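Local coordinates for protein glucose-resistance amylase regulator (Weissella paramesenteroides ATCC 33313, PDB 4RK6) that binds alpha-D-glucose in the cleft of its sugar-binding core and probably regulates transcription as a LacI-family DNA-binding repressor, at residues I93-L98 with R249-L254; W80-L85 with E101-V106; E42-Y47 with L63-G68. All coordinates share one frame; numbering follows the deposited sequence.

Contact 1 of 3, residues I93-L98 with R249-L254; sequences ISLTAL and RIAMQL. With GLC (alpha-D-glucopyranose), chain C.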
# COMPACT_ATOMS: atom_id res chain seq x y z
N ILE A 93 13.69 -19.40 3.86
CA ILE A 93 14.31 -18.31 4.56
C ILE A 93 13.21 -17.36 5.02
O ILE A 93 12.31 -17.08 4.26
CB ILE A 93 15.32 -17.59 3.66
CG1 ILE A 93 16.49 -18.52 3.33
CG2 ILE A 93 15.82 -16.31 4.32
CD1 ILE A 93 17.36 -18.05 2.20
N SER A 94 13.28 -16.91 6.26
CA SER A 94 12.27 -15.97 6.78
C SER A 94 12.80 -14.54 6.85
O SER A 94 13.99 -14.30 7.06
CB SER A 94 11.68 -16.44 8.11
OG SER A 94 12.63 -16.47 9.14
N LEU A 95 11.89 -13.59 6.63
CA LEU A 95 12.22 -12.18 6.49
C LEU A 95 11.42 -11.35 7.49
O LEU A 95 10.21 -11.46 7.57
CB LEU A 95 11.93 -11.72 5.07
CG LEU A 95 12.96 -12.11 3.99
CD1 LEU A 95 13.15 -13.59 3.80
CD2 LEU A 95 12.53 -11.50 2.67
N THR A 96 12.15 -10.55 8.27
CA THR A 96 11.61 -9.66 9.32
C THR A 96 11.16 -10.42 10.56
O THR A 96 10.65 -9.84 11.50
CB THR A 96 10.49 -8.71 8.81
OG1 THR A 96 9.23 -9.40 8.77
CG2 THR A 96 10.82 -8.13 7.46
N ALA A 97 11.43 -11.72 10.59
CA ALA A 97 10.95 -12.57 11.65
C ALA A 97 11.77 -13.85 11.63
O ALA A 97 12.17 -14.32 10.58
CB ALA A 97 9.48 -12.88 11.43
N LEU A 98 11.95 -14.43 12.81
CA LEU A 98 12.68 -15.65 12.96
C LEU A 98 11.63 -16.75 13.19
O LEU A 98 11.19 -16.98 14.31
CB LEU A 98 13.68 -15.49 14.12
CG LEU A 98 14.36 -14.10 14.18
CD1 LEU A 98 14.68 -13.64 15.60
CD2 LEU A 98 15.59 -14.02 13.29
N ARG A 249 17.05 -8.09 -0.63
CA ARG A 249 18.27 -8.41 -1.39
C ARG A 249 19.16 -9.44 -0.67
O ARG A 249 19.66 -10.39 -1.29
CB ARG A 249 19.11 -7.15 -1.66
CG ARG A 249 18.49 -6.19 -2.66
CD ARG A 249 19.51 -5.13 -3.08
NE ARG A 249 19.79 -4.18 -2.02
CZ ARG A 249 19.07 -3.07 -1.77
NH1 ARG A 249 18.03 -2.74 -2.53
NH2 ARG A 249 19.42 -2.28 -0.77
N ILE A 250 19.34 -9.25 0.63
CA ILE A 250 20.23 -10.10 1.43
C ILE A 250 19.63 -11.50 1.59
O ILE A 250 20.36 -12.50 1.52
CB ILE A 250 20.56 -9.42 2.76
CG1 ILE A 250 21.39 -8.14 2.50
CG2 ILE A 250 21.32 -10.33 3.72
CD1 ILE A 250 22.75 -8.35 1.85
N ALA A 251 18.32 -11.60 1.78
CA ALA A 251 17.68 -12.93 1.81
C ALA A 251 17.93 -13.71 0.50
O ALA A 251 18.29 -14.89 0.51
CB ALA A 251 16.19 -12.81 2.08
N MSE A 252 17.79 -13.05 -0.64
CA MSE A 252 18.02 -13.71 -1.91
C MSE A 252 19.49 -14.03 -2.05
O MSE A 252 19.86 -15.13 -2.51
CB MSE A 252 17.49 -12.85 -3.07
CG MSE A 252 17.60 -13.55 -4.42
SE MSE A 252 16.64 -15.25 -4.55
CE MSE A 252 17.41 -15.91 -6.24
N GLN A 253 20.35 -13.13 -1.62
CA GLN A 253 21.80 -13.39 -1.71
C GLN A 253 22.24 -14.57 -0.85
O GLN A 253 23.12 -15.34 -1.22
CB GLN A 253 22.62 -12.16 -1.31
CG GLN A 253 24.04 -12.23 -1.85
CD GLN A 253 24.05 -12.25 -3.36
OE1 GLN A 253 23.36 -11.46 -4.01
NE2 GLN A 253 24.83 -13.16 -3.93
N LEU A 254 21.64 -14.69 0.33
CA LEU A 254 21.89 -15.83 1.19
C LEU A 254 21.57 -17.13 0.46
O LEU A 254 22.37 -18.08 0.49
CB LEU A 254 21.07 -15.69 2.48
CG LEU A 254 21.37 -16.65 3.62
CD1 LEU A 254 22.79 -16.44 4.10
CD2 LEU A 254 20.38 -16.40 4.75
C1 GLC C . 5.59 -7.05 10.40
C2 GLC C . 7.11 -6.99 10.33
C3 GLC C . 7.69 -5.86 11.16
C4 GLC C . 6.92 -4.57 10.88
C5 GLC C . 5.46 -4.80 11.27
C6 GLC C . 4.60 -3.56 11.00
O1 GLC C . 5.26 -7.72 11.56
O2 GLC C . 7.69 -8.20 10.81
O3 GLC C . 9.05 -5.74 10.74
O4 GLC C . 7.50 -3.50 11.57
O5 GLC C . 4.90 -5.82 10.48
O6 GLC C . 4.60 -3.23 9.64

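Contact 2 of 3, residues W80-L85 with E101-V106; sequences WMIDKL and EQISAV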
# COMPACT_ATOMS: atom_id res chain seq x y z
N TRP A 80 4.32 -27.33 9.63
CA TRP A 80 4.28 -28.39 8.64
C TRP A 80 4.68 -27.88 7.24
O TRP A 80 5.21 -28.65 6.47
CB TRP A 80 2.91 -29.12 8.59
CG TRP A 80 1.70 -28.25 8.28
CD1 TRP A 80 0.77 -27.80 9.18
CD2 TRP A 80 1.30 -27.76 7.00
NE1 TRP A 80 -0.18 -27.04 8.53
CE2 TRP A 80 0.12 -27.00 7.19
CE3 TRP A 80 1.82 -27.88 5.70
CZ2 TRP A 80 -0.55 -26.36 6.14
CZ3 TRP A 80 1.16 -27.24 4.65
CH2 TRP A 80 -0.01 -26.48 4.88
N MSE A 81 4.41 -26.62 6.93
CA MSE A 81 4.78 -26.05 5.62
C MSE A 81 6.28 -25.90 5.52
O MSE A 81 6.86 -26.24 4.51
CB MSE A 81 4.11 -24.67 5.36
CG MSE A 81 4.33 -24.22 3.91
SE MSE A 81 3.46 -22.45 3.72
CE MSE A 81 1.64 -23.15 3.92
N ILE A 82 6.90 -25.39 6.58
CA ILE A 82 8.35 -25.23 6.63
C ILE A 82 8.98 -26.60 6.51
O ILE A 82 9.82 -26.84 5.64
CB ILE A 82 8.80 -24.53 7.92
CG1 ILE A 82 8.31 -23.08 7.95
CG2 ILE A 82 10.33 -24.57 8.05
CD1 ILE A 82 8.37 -22.43 9.32
N ASP A 83 8.55 -27.54 7.36
CA ASP A 83 9.05 -28.91 7.27
C ASP A 83 8.85 -29.56 5.90
O ASP A 83 9.79 -30.11 5.36
CB ASP A 83 8.43 -29.81 8.35
CG ASP A 83 9.01 -29.54 9.73
OD1 ASP A 83 10.26 -29.62 9.88
OD2 ASP A 83 8.21 -29.27 10.67
N LYS A 84 7.64 -29.50 5.34
CA LYS A 84 7.41 -30.14 4.04
C LYS A 84 8.29 -29.54 2.94
O LYS A 84 8.82 -30.26 2.08
CB LYS A 84 5.92 -30.08 3.66
CG LYS A 84 5.07 -31.13 4.40
CD LYS A 84 3.62 -31.07 3.94
CE LYS A 84 2.88 -32.39 4.09
NZ LYS A 84 3.50 -33.47 3.28
N LEU A 85 8.51 -28.24 2.98
CA LEU A 85 9.36 -27.60 1.96
C LEU A 85 10.81 -28.02 2.13
O LEU A 85 11.45 -28.46 1.18
CB LEU A 85 9.23 -26.07 1.98
CG LEU A 85 7.86 -25.55 1.54
CD1 LEU A 85 7.70 -24.13 2.00
CD2 LEU A 85 7.67 -25.65 0.04
N GLU A 101 13.97 -22.19 14.21
CA GLU A 101 15.37 -22.54 14.45
C GLU A 101 16.04 -23.35 13.32
O GLU A 101 17.27 -23.37 13.19
CB GLU A 101 15.49 -23.30 15.79
CG GLU A 101 14.74 -24.64 15.87
CD GLU A 101 13.21 -24.52 15.95
OE1 GLU A 101 12.52 -25.52 15.66
OE2 GLU A 101 12.68 -23.44 16.29
N GLN A 102 15.21 -23.98 12.49
CA GLN A 102 15.67 -24.80 11.38
C GLN A 102 16.13 -23.99 10.17
O GLN A 102 16.75 -24.54 9.27
CB GLN A 102 14.54 -25.71 10.89
CG GLN A 102 14.00 -26.72 11.89
CD GLN A 102 12.65 -27.26 11.45
OE1 GLN A 102 11.68 -26.51 11.35
NE2 GLN A 102 12.60 -28.54 11.13
N ILE A 103 15.79 -22.70 10.13
CA ILE A 103 16.01 -21.90 8.93
C ILE A 103 16.73 -20.59 9.19
O ILE A 103 16.74 -20.10 10.30
CB ILE A 103 14.68 -21.61 8.20
CG1 ILE A 103 13.79 -20.62 8.95
CG2 ILE A 103 13.95 -22.90 7.87
CD1 ILE A 103 12.55 -20.27 8.16
N SER A 104 17.32 -20.02 8.15
CA SER A 104 17.96 -18.72 8.27
C SER A 104 16.93 -17.60 8.20
O SER A 104 15.82 -17.78 7.72
CB SER A 104 19.01 -18.52 7.18
OG SER A 104 20.09 -19.42 7.34
N ALA A 105 17.32 -16.43 8.69
CA ALA A 105 16.41 -15.29 8.74
C ALA A 105 17.18 -14.04 8.44
O ALA A 105 18.31 -13.91 8.86
CB ALA A 105 15.77 -15.17 10.11
N VAL A 106 16.53 -13.10 7.78
CA VAL A 106 17.10 -11.77 7.60
C VAL A 106 16.09 -10.77 8.14
O VAL A 106 14.90 -10.81 7.76
CB VAL A 106 17.36 -11.46 6.11
CG1 VAL A 106 18.03 -10.10 6.00
CG2 VAL A 106 18.23 -12.56 5.49

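Contact 3 of 3, residues E42-Y47 with L63-G68; sequences ELLITY and LSRQVG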
# COMPACT_ATOMS: atom_id res chain seq x y z
N GLU A 42 13.15 -16.10 -11.60
CA GLU A 42 11.86 -15.45 -11.61
C GLU A 42 11.22 -15.59 -10.24
O GLU A 42 11.53 -16.50 -9.50
CB GLU A 42 10.97 -16.03 -12.72
CG GLU A 42 10.94 -15.13 -13.95
CD GLU A 42 10.57 -13.70 -13.60
OE1 GLU A 42 11.24 -12.77 -14.11
OE2 GLU A 42 9.65 -13.51 -12.76
N LEU A 43 10.35 -14.64 -9.93
CA LEU A 43 9.75 -14.51 -8.62
C LEU A 43 8.24 -14.81 -8.69
O LEU A 43 7.52 -14.17 -9.43
CB LEU A 43 9.99 -13.10 -8.14
CG LEU A 43 9.54 -12.73 -6.75
CD1 LEU A 43 10.23 -13.65 -5.74
CD2 LEU A 43 9.89 -11.27 -6.50
N LEU A 44 7.78 -15.80 -7.94
CA LEU A 44 6.34 -16.11 -7.82
C LEU A 44 5.87 -15.56 -6.48
O LEU A 44 6.48 -15.86 -5.45
CB LEU A 44 6.09 -17.61 -7.84
CG LEU A 44 5.76 -18.30 -9.16
CD1 LEU A 44 6.65 -17.81 -10.30
CD2 LEU A 44 5.87 -19.80 -8.96
N ILE A 45 4.79 -14.79 -6.49
CA ILE A 45 4.23 -14.26 -5.26
C ILE A 45 2.88 -14.95 -5.00
O ILE A 45 2.04 -15.06 -5.90
CB ILE A 45 4.02 -12.74 -5.35
CG1 ILE A 45 5.31 -12.02 -5.76
CG2 ILE A 45 3.46 -12.20 -4.05
CD1 ILE A 45 6.42 -12.09 -4.73
N THR A 46 2.70 -15.41 -3.77
CA THR A 46 1.49 -16.10 -3.37
C THR A 46 1.05 -15.48 -2.05
O THR A 46 1.87 -15.00 -1.27
CB THR A 46 1.73 -17.64 -3.22
OG1 THR A 46 2.69 -17.88 -2.18
CG2 THR A 46 2.21 -18.26 -4.52
N TYR A 47 -0.26 -15.48 -1.80
CA TYR A 47 -0.81 -15.01 -0.53
C TYR A 47 -1.25 -16.18 0.33
O TYR A 47 -1.55 -17.28 -0.16
CB TYR A 47 -1.97 -14.04 -0.75
CG TYR A 47 -1.52 -12.72 -1.33
CD1 TYR A 47 -0.95 -11.74 -0.53
CD2 TYR A 47 -1.64 -12.46 -2.69
CE1 TYR A 47 -0.53 -10.54 -1.05
CE2 TYR A 47 -1.22 -11.26 -3.23
CZ TYR A 47 -0.66 -10.30 -2.41
OH TYR A 47 -0.24 -9.09 -2.93
N LEU A 63 5.57 -26.41 -4.52
CA LEU A 63 6.40 -27.52 -5.04
C LEU A 63 6.08 -27.92 -6.49
O LEU A 63 6.98 -28.38 -7.21
CB LEU A 63 6.44 -28.75 -4.12
CG LEU A 63 5.28 -29.72 -4.01
CD1 LEU A 63 5.73 -31.03 -3.38
CD2 LEU A 63 4.16 -29.11 -3.20
N SER A 64 4.84 -27.71 -6.94
CA SER A 64 4.47 -28.01 -8.34
C SER A 64 5.10 -27.02 -9.34
O SER A 64 5.30 -27.36 -10.51
CB SER A 64 2.95 -28.07 -8.53
OG SER A 64 2.34 -26.81 -8.30
N ARG A 65 5.42 -25.81 -8.87
CA ARG A 65 6.14 -24.82 -9.68
C ARG A 65 7.66 -24.96 -9.48
O ARG A 65 8.43 -24.16 -10.01
CB ARG A 65 5.66 -23.40 -9.35
CG ARG A 65 4.38 -22.98 -10.09
CD ARG A 65 3.15 -23.84 -9.81
NE ARG A 65 2.30 -23.99 -10.99
CZ ARG A 65 1.17 -24.70 -11.03
NH1 ARG A 65 0.73 -25.35 -9.96
NH2 ARG A 65 0.48 -24.76 -12.16
N GLN A 66 8.07 -25.98 -8.73
CA GLN A 66 9.47 -26.38 -8.61
C GLN A 66 10.36 -25.23 -8.15
O GLN A 66 11.47 -25.02 -8.67
CB GLN A 66 9.99 -26.94 -9.95
CG GLN A 66 9.14 -28.07 -10.53
CD GLN A 66 9.58 -28.48 -11.91
OE1 GLN A 66 8.79 -28.48 -12.86
NE2 GLN A 66 10.86 -28.83 -12.05
N VAL A 67 9.90 -24.52 -7.14
CA VAL A 67 10.67 -23.38 -6.64
C VAL A 67 11.95 -23.89 -5.97
O VAL A 67 11.98 -24.99 -5.39
CB VAL A 67 9.86 -22.48 -5.69
CG1 VAL A 67 8.64 -21.92 -6.42
CG2 VAL A 67 9.44 -23.22 -4.43
N GLY A 68 13.02 -23.12 -6.10
CA GLY A 68 14.28 -23.45 -5.43
C GLY A 68 14.31 -22.98 -3.99
O GLY A 68 15.08 -23.49 -3.17

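Contact 1 of 3, residues I93-L98 with R249-L254
In the periplasmic-binding-protein-like fold of a LacI-family regulator, a helix lies against the inner strand whose C-terminal end leads to the sugar site, through I93 and L95 on the strand and A251 and L254 on the helix. The short segments of strand 93-95 and helix 249-254 run nearly antiparallel, at 172°, with their axes 9.4 Å apart. A251 is the common target. The methyl CD1 of L95 comes to 3.6 Å from A251 CB, and its CG and CD2 are hardly farther, so the whole fork of the leucine is spread over one methyl group. I93 uses two branches. I93 CG2 stands 4.2 Å from A251 CB, while the CG1 arm, anti to the carbonyl carbon (chi1 -66°) and extended, carries I93 CD1 past the A251 methyl to 3.7 Å from A251 O and 4.3 Å from L254 CD2. Small A251 thus lets the helix sit close to the strand; I28 of helix 24-39 also packs on L95.

Just beyond the strand, T96 turns to the ligand. T96 OG1 accepts a hydrogen bond of 2.8 Å from O2 of the glucose and donates one of 2.6 Å to L95 O, the donor lying 17° from the carbonyl plane. T22, R145, D225 and Q242 also bond to the sugar. The chemistry is therefore divided: an apolar interface holds the strand against the helix, and the hydroxyl that follows it, probably oriented by its bond to the preceding carbonyl, offers its oxygen to the sugar.

Contact 2 of 3, residues W80-L85 with E101-V106
Where Q102 reaches D83, a single hydrogen bond joins the loop before a strand to a helix on the flank of the sheet, within the alternating helices and strands of the periplasmic-binding-protein-like fold. NE2 of Q102 donates to OD1 of D83 over 2.9 Å, and at 171° the N-H points almost straight at its acceptor. The acceptor lies close to the amide plane of Q102. On the aspartate the donor comes to the syn side, 20° out of the carboxylate plane, and the two flat groups are turned 64° against each other. The side chains cross at about a right angle, Q102 arriving with its chain extended beyond CG.

Beneath this polar bridge lies an apolar one. I82 and I103 meet through their CG2 methyls, 4.0 Å apart, the two side chains again crossing nearly at right angles. I82 CG2 is anti to the backbone N, which turns that branch toward the loop, and it also lies 4.1 Å from Q102 OE1, so the same methyl serves both neighbours.

The next shell helps to position these groups. V92 and S94 of strand 91-95 touch I103, I77 packs on I82, and S100 OG receives a hydrogen bond from the backbone N of Q102. Farther along, the strand takes its place in the sheet through backbone hydrogen bonds between S94 and both S104 and V106. On the helix itself, K84 N bonds to W80 O at 2.8 Å, closing the turn that carries I82 and D83.

Contact 3 of 3, residues E42-Y47 with L63-G68
A Schellman motif ends helix 52-64, and the chain leaving it places R65 and V67 against L44 of strand 42-48, outermost in this chain, where I45 makes backbone hydrogen bonds to the second subunit. Q66 is the residue that breaks the helical run, with a positive phi of 56°, and Q66 N still bonds back to L63 O at 3.0 Å. One branch of L44 makes the contact: L44 CD2 lies 3.6 Å from R65 CB and 3.7 Å from R65 CG, the leucine and arginine crossing at about a right angle. L44 CD2 also stands 4.3 Å from V67 CG1, so one methyl meets the residues just before and just after Q66.

Only the aliphatic base of R65 takes part here. Its chain bends at chi2 and chi3, leading the guanidinium away from L44, and NH2 bonds to the backbone O of R65 of the second subunit, while T61 of that subunit packs on L44. Backbone hydrogen bonds between L44 and both V13 and V15 hold the strand in the sheet. The subunit contacts are consistent with the dimers common among LacI-family cores. Strand 42-48, helix 52-64 and strand 69-72 form a beta-alpha-beta crossover, with strand 12-18 between its two strands in the sheet.

Overall arrangement
Followed from the N terminus, the chain first closes contact 3, a short loop in which strand 42-48, outermost in this chain, leads through helix 52-64 back to its own flank. Contact 2 opens next on helix 79-87 and closes 16 residues on, after strand 91-95. Contact 1 opens within that loop and closes far later on helix 244-257, so contacts 1 and 2 cross along the chain, whereas contact 3 precedes both in series. Contacts 1 and 2 also touch directly, through probable backbone bonds of S94 and T96 to V106 and packing of L98 on A105 and L254 on S104. Contact 3 touches neither, yet all three reach the same sheet, from the subunit interface to the sugar site.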